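Local coordinates for solute-binding protein (Thermoactinomyces vulgaris, PDB 2ZYN), which probably binds cyclodextrins or related maltose-type sugars outside the cell and passes them to a membrane transporter, at residues Leu168-Asn173 against Asp231-Leu236; Tyr175-Leu180 against Asn213-Trp218. One frame throughout, in Å; residues are numbered along the deposited sequence.

How the contacts relate
Contacts 1 and 2 lie with their centres about 13 Å apart on the same side of the chain's centre, and they touch: F169 of contact 1 sets its ring edge-to-face against W218 of contact 2. Contact 2 is nested inside the loop that contact 1 closes, so the chain runs from the loop 168-173 into helix 174-183, on through helix 206-220, and returns with helix 230-238. Strand 165-168, which leads in, is an outermost strand of the four-stranded mixed sheet. N173 caps the helix carrying Y175, both meeting the chain B glucose: the sugar-facing ends of 168-173 and 175-180 adjoin, while the helix packing lies behind them.

Contact 1 (Leu168-Asn173 against Asp231-Leu236). With GLC (alpha-D-glucopyranose), chain B.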
# COMPACT_ATOMS: atom_id res chain seq x y z
N LEU A 168 -1.35 -15.84 10.10
CA LEU A 168 -0.05 -15.19 10.11
C LEU A 168 -0.10 -13.91 9.28
O LEU A 168 -0.65 -13.90 8.18
CB LEU A 168 1.03 -16.13 9.56
CG LEU A 168 2.48 -15.66 9.41
CD1 LEU A 168 3.16 -15.49 10.77
CD2 LEU A 168 3.26 -16.62 8.55
N PHE A 169 0.45 -12.83 9.82
CA PHE A 169 0.57 -11.57 9.08
C PHE A 169 1.61 -10.66 9.71
O PHE A 169 2.11 -10.94 10.80
CB PHE A 169 -0.80 -10.87 8.94
CG PHE A 169 -1.29 -10.21 10.21
CD1 PHE A 169 -1.84 -10.97 11.24
CD2 PHE A 169 -1.22 -8.83 10.36
CE1 PHE A 169 -2.29 -10.37 12.41
CE2 PHE A 169 -1.68 -8.22 11.53
CZ PHE A 169 -2.21 -8.98 12.55
N GLU A 170 1.94 -9.58 9.01
CA GLU A 170 2.95 -8.62 9.47
C GLU A 170 2.42 -7.77 10.63
O GLU A 170 2.11 -6.59 10.45
CB GLU A 170 3.38 -7.71 8.32
CG GLU A 170 4.74 -8.01 7.76
CD GLU A 170 5.08 -7.12 6.58
OE1 GLU A 170 4.61 -7.41 5.46
OE2 GLU A 170 5.80 -6.13 6.79
N ALA A 171 2.34 -8.37 11.81
CA ALA A 171 1.79 -7.71 12.99
C ALA A 171 2.75 -6.68 13.60
O ALA A 171 2.37 -5.93 14.51
CB ALA A 171 1.35 -8.73 14.03
N ASN A 172 3.98 -6.65 13.10
CA ASN A 172 4.97 -5.65 13.50
C ASN A 172 4.96 -4.42 12.57
O ASN A 172 5.87 -3.59 12.63
CB ASN A 172 6.37 -6.27 13.51
CG ASN A 172 6.88 -6.62 12.12
OD1 ASN A 172 6.10 -6.98 11.24
ND2 ASN A 172 8.19 -6.50 11.91
N ASN A 173 3.92 -4.33 11.74
CA ASN A 173 3.81 -3.29 10.71
C ASN A 173 2.48 -2.55 10.84
O ASN A 173 1.41 -3.15 10.69
CB ASN A 173 3.94 -3.92 9.32
CG ASN A 173 4.10 -2.89 8.20
OD1 ASN A 173 3.58 -1.78 8.28
ND2 ASN A 173 4.81 -3.28 7.15
N ASP A 231 8.41 -11.56 3.48
CA ASP A 231 8.95 -12.82 2.95
C ASP A 231 8.64 -14.02 3.83
O ASP A 231 8.46 -15.13 3.33
CB ASP A 231 10.46 -12.70 2.73
CG ASP A 231 10.81 -11.88 1.50
OD1 ASP A 231 12.00 -11.54 1.34
OD2 ASP A 231 9.90 -11.56 0.70
N THR A 232 8.59 -13.80 5.15
CA THR A 232 8.24 -14.85 6.10
C THR A 232 6.76 -15.19 5.95
O THR A 232 6.40 -16.36 5.86
CB THR A 232 8.55 -14.42 7.56
OG1 THR A 232 9.90 -13.94 7.64
CG2 THR A 232 8.39 -15.60 8.52
N VAL A 233 5.92 -14.16 5.91
CA VAL A 233 4.47 -14.33 5.75
C VAL A 233 4.15 -15.02 4.42
O VAL A 233 3.45 -16.04 4.41
CB VAL A 233 3.73 -12.97 5.85
CG1 VAL A 233 2.22 -13.15 5.61
CG2 VAL A 233 3.98 -12.31 7.20
N ASN A 234 4.66 -14.47 3.32
CA ASN A 234 4.43 -15.02 1.99
C ASN A 234 5.00 -16.42 1.80
O ASN A 234 4.31 -17.31 1.29
CB ASN A 234 5.00 -14.09 0.92
CG ASN A 234 4.27 -12.76 0.85
OD1 ASN A 234 3.08 -12.68 1.13
ND2 ASN A 234 4.99 -11.71 0.46
N GLY A 235 6.25 -16.61 2.21
CA GLY A 235 6.93 -17.90 2.06
C GLY A 235 6.20 -19.04 2.74
O GLY A 235 6.02 -20.11 2.16
N LEU A 236 5.77 -18.80 3.98
CA LEU A 236 5.07 -19.82 4.76
C LEU A 236 3.67 -20.11 4.23
O LEU A 236 3.19 -21.24 4.31
CB LEU A 236 5.03 -19.43 6.24
CG LEU A 236 6.24 -19.76 7.13
CD1 LEU A 236 7.58 -19.33 6.52
CD2 LEU A 236 6.07 -19.13 8.49
C1 GLC B . 2.70 1.54 3.57
C2 GLC B . 2.96 2.96 3.07
C3 GLC B . 4.46 3.23 2.98
C4 GLC B . 5.20 2.90 4.33
C5 GLC B . 4.81 1.50 4.84
C6 GLC B . 5.29 1.22 6.25
O2 GLC B . 2.33 3.20 1.82
O3 GLC B . 4.79 4.51 2.54
O4 GLC B . 6.57 2.91 4.06
O5 GLC B . 3.37 1.32 4.82
O6 GLC B . 5.24 -0.16 6.50
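The backbone of 168-173 leaves strand 165-168 and passes helix 230-238 closest at F169 and V233, whose CA atoms are 5.8 Å apart, before an inverse gamma turn centred on E170 and a type I turn from E170 to N173 swing it away. The meeting is apolar. L168 reaches over the helix with one branch: its CD2 lies 3.8 Å from V233 CA and also touches L236 CD2, the two leucine side chains crossing at about a right angle. V233 answers with both methyls. CG2, anti to its own carbonyl carbon, points at the start of the turn, 3.8 Å from F169 C and nearly as close to E170 N, while CG1 sits by L168 O, a buried carbonyl with no polar partner in the model. This is the edge of an alpha/beta lobe of the periplasmic-binding-protein fold: L168 pairs through its backbone N with A244 of the neighbouring parallel strand 242-247, and helix 230-238 covers that edge, L236 resting on V242. The two ends of the turn are polar. N173 stands at the N-cap of helix 174-183, where its OD1 accepts from Y175 N and also takes a hydrogen bond from O6 of the chain B glucose at 2.9 Å. N173 ND2 makes a weak bond to the same O6 (3.2 Å) and steadies the amide with a nearly straight one (169°) to E170 OE2, lying in the amide's own plane but 53° out of the carboxylate plane. E170 also touches another glucose, and its CG lies 4.4 Å from V233 CG2.

Contact 2 (Tyr175-Leu180 against Asn213-Trp218); sequences YYTYFL and NEVQKW. With GLC (alpha-D-glucopyranose), chain C; GLC (alpha-D-glucopyranose), chain B.
L180 lays its side chain on helix 206-220, with CG 3.7 Å from E214 CB and CD2 3.9 Å from V215 CG2. Here helix 174-183 and helix 206-220, two neighbouring helices in a lobe of this periplasmic-binding-protein fold, pack at a steep angle: the axes of their short segments approach to 9.8 Å and their directions differ by 117°. V215 CG2, anti to its carbonyl carbon, touches both T177 CB and L180 CD2, sitting against the notch they form; T177 and V215 cross at about a right angle. W218 adds a third neighbour, lying obliquely to the leucine, its NE1 4.1 Å from L180 CD2. The indole NE1 meets the leucine by packing alone; its hydrogen bond goes to Y147 OH, which E214 OE2 binds too, so a tyrosine of helix 147-157 ties down two residues of the second helix. The other carboxylate oxygen of E214 pairs with K217 in a salt bridge one turn along the helix. On the first helix, T177 OG1 makes a weak bond back to N173 O, and the helix kinks at F179-L180, where the usual i to i-4 bonds are missing and L180 N turns to T177 O instead. F179 lends its ring as a floor to L180 CD1, which lies over the rim. The opening turn of the same helix faces the sugar. Y176, anchored through its OH to N247, presents its ring edge to O6 of the chain C glucose. Y175, with CG anti to its backbone N (chi1 178°), offers that glucose the CH-pi platform familiar from carbohydrate sites: the sugar's C4 lies over the centre of the Y175 ring, 3.7 Å above the plane, with its C-H directed at the face.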
# COMPACT_ATOMS: atom_id res chain seq x y z
N TYR A 175 0.97 -0.50 8.92
CA TYR A 175 0.14 -0.58 7.72
C TYR A 175 -0.87 -1.73 7.84
O TYR A 175 -2.01 -1.59 7.42
CB TYR A 175 0.97 -0.75 6.45
CG TYR A 175 0.10 -0.89 5.22
CD1 TYR A 175 -0.50 0.23 4.64
CD2 TYR A 175 -0.15 -2.14 4.66
CE1 TYR A 175 -1.31 0.11 3.52
CE2 TYR A 175 -0.97 -2.28 3.54
CZ TYR A 175 -1.55 -1.15 2.98
OH TYR A 175 -2.36 -1.26 1.88
N TYR A 176 -0.42 -2.85 8.40
CA TYR A 176 -1.24 -4.04 8.54
C TYR A 176 -2.12 -4.01 9.79
O TYR A 176 -3.25 -4.49 9.77
CB TYR A 176 -0.37 -5.29 8.56
CG TYR A 176 0.18 -5.65 7.20
CD1 TYR A 176 1.36 -5.06 6.72
CD2 TYR A 176 -0.47 -6.58 6.39
CE1 TYR A 176 1.86 -5.38 5.46
CE2 TYR A 176 0.03 -6.91 5.14
CZ TYR A 176 1.19 -6.31 4.68
OH TYR A 176 1.68 -6.65 3.44
N THR A 177 -1.58 -3.46 10.88
CA THR A 177 -2.27 -3.48 12.16
C THR A 177 -3.26 -2.33 12.34
O THR A 177 -4.00 -2.31 13.32
CB THR A 177 -1.28 -3.45 13.34
OG1 THR A 177 -0.55 -2.23 13.30
CG2 THR A 177 -0.31 -4.63 13.26
N TYR A 178 -3.29 -1.39 11.40
CA TYR A 178 -4.16 -0.21 11.51
C TYR A 178 -5.58 -0.52 11.96
O TYR A 178 -6.15 0.22 12.78
CB TYR A 178 -4.19 0.61 10.22
CG TYR A 178 -5.11 1.82 10.32
CD1 TYR A 178 -4.80 2.89 11.16
CD2 TYR A 178 -6.30 1.88 9.59
CE1 TYR A 178 -5.64 4.00 11.27
CE2 TYR A 178 -7.15 2.99 9.69
CZ TYR A 178 -6.81 4.05 10.53
OH TYR A 178 -7.63 5.15 10.64
N PHE A 179 -6.16 -1.60 11.44
CA PHE A 179 -7.56 -1.93 11.72
C PHE A 179 -7.81 -2.22 13.21
O PHE A 179 -8.91 -1.98 13.71
CB PHE A 179 -8.06 -3.06 10.82
CG PHE A 179 -7.71 -4.44 11.30
CD1 PHE A 179 -8.65 -5.21 11.98
CD2 PHE A 179 -6.46 -4.99 11.04
CE1 PHE A 179 -8.34 -6.50 12.42
CE2 PHE A 179 -6.13 -6.27 11.47
CZ PHE A 179 -7.08 -7.03 12.16
N LEU A 180 -6.78 -2.73 13.89
CA LEU A 180 -6.82 -2.95 15.34
C LEU A 180 -6.93 -1.62 16.09
O LEU A 180 -7.69 -1.51 17.05
CB LEU A 180 -5.57 -3.71 15.79
CG LEU A 180 -5.52 -5.22 16.04
CD1 LEU A 180 -6.54 -6.01 15.26
CD2 LEU A 180 -4.11 -5.74 15.77
N ASN A 213 -2.23 -2.79 22.46
CA ASN A 213 -2.53 -3.94 23.34
C ASN A 213 -2.93 -5.17 22.53
O ASN A 213 -2.51 -6.29 22.84
CB ASN A 213 -3.65 -3.59 24.32
CG ASN A 213 -3.12 -3.08 25.66
OD1 ASN A 213 -2.04 -2.50 25.74
ND2 ASN A 213 -3.91 -3.28 26.71
N GLU A 214 -3.75 -4.96 21.50
CA GLU A 214 -4.18 -6.06 20.62
C GLU A 214 -3.02 -6.62 19.80
O GLU A 214 -2.92 -7.83 19.61
CB GLU A 214 -5.32 -5.61 19.70
CG GLU A 214 -6.66 -5.39 20.39
CD GLU A 214 -7.28 -6.67 20.94
OE1 GLU A 214 -7.99 -6.58 21.97
OE2 GLU A 214 -7.07 -7.76 20.36
N VAL A 215 -2.14 -5.73 19.34
CA VAL A 215 -0.92 -6.12 18.62
C VAL A 215 -0.04 -7.03 19.48
O VAL A 215 0.42 -8.08 19.02
CB VAL A 215 -0.10 -4.88 18.16
CG1 VAL A 215 1.24 -5.29 17.58
CG2 VAL A 215 -0.90 -4.07 17.14
N GLN A 216 0.16 -6.63 20.74
CA GLN A 216 0.92 -7.41 21.71
C GLN A 216 0.36 -8.83 21.85
O GLN A 216 1.12 -9.80 21.88
CB GLN A 216 0.91 -6.71 23.07
CG GLN A 216 1.80 -7.35 24.12
CD GLN A 216 1.78 -6.61 25.44
OE1 GLN A 216 2.82 -6.19 25.95
NE2 GLN A 216 0.58 -6.43 26.01
N LYS A 217 -0.96 -8.93 21.92
CA LYS A 217 -1.66 -10.21 22.08
C LYS A 217 -1.34 -11.21 20.96
O LYS A 217 -1.30 -12.42 21.21
CB LYS A 217 -3.18 -10.00 22.16
CG LYS A 217 -3.66 -9.31 23.43
CD LYS A 217 -5.15 -9.03 23.36
CE LYS A 217 -5.60 -8.10 24.48
NZ LYS A 217 -7.09 -8.00 24.54
N TRP A 218 -1.12 -10.71 19.75
CA TRP A 218 -0.76 -11.57 18.62
C TRP A 218 0.59 -12.27 18.82
O TRP A 218 0.81 -13.37 18.31
CB TRP A 218 -0.79 -10.79 17.30
CG TRP A 218 -2.18 -10.65 16.76
CD1 TRP A 218 -3.03 -9.61 16.96
CD2 TRP A 218 -2.88 -11.59 15.93
NE1 TRP A 218 -4.22 -9.84 16.31
CE2 TRP A 218 -4.15 -11.05 15.66
CE3 TRP A 218 -2.55 -12.84 15.38
CZ2 TRP A 218 -5.10 -11.70 14.87
CZ3 TRP A 218 -3.49 -13.49 14.60
CH2 TRP A 218 -4.75 -12.92 14.35
C1 GLC C . 1.89 -2.83 0.50
C2 GLC C . 1.29 -1.48 0.05
C3 GLC C . 2.01 -0.23 0.70
C4 GLC C . 2.40 -0.44 2.18
C5 GLC C . 3.13 -1.78 2.39
C6 GLC C . 3.49 -2.03 3.87
O2 GLC C . 1.33 -1.35 -1.38
O3 GLC C . 1.15 0.90 0.68
O4 GLC C . 3.24 0.63 2.62
O5 GLC C . 2.34 -2.88 1.91
O6 GLC C . 4.51 -2.99 3.92
C1 GLC B . 2.70 1.54 3.57
C2 GLC B . 2.96 2.96 3.07
C3 GLC B . 4.46 3.23 2.98
C4 GLC B . 5.20 2.90 4.33
C5 GLC B . 4.81 1.50 4.84
C6 GLC B . 5.29 1.22 6.25
O2 GLC B . 2.33 3.20 1.82
O3 GLC B . 4.79 4.51 2.54
O4 GLC B . 6.57 2.91 4.06
O5 GLC B . 3.37 1.32 4.82
O6 GLC B . 5.24 -0.16 6.50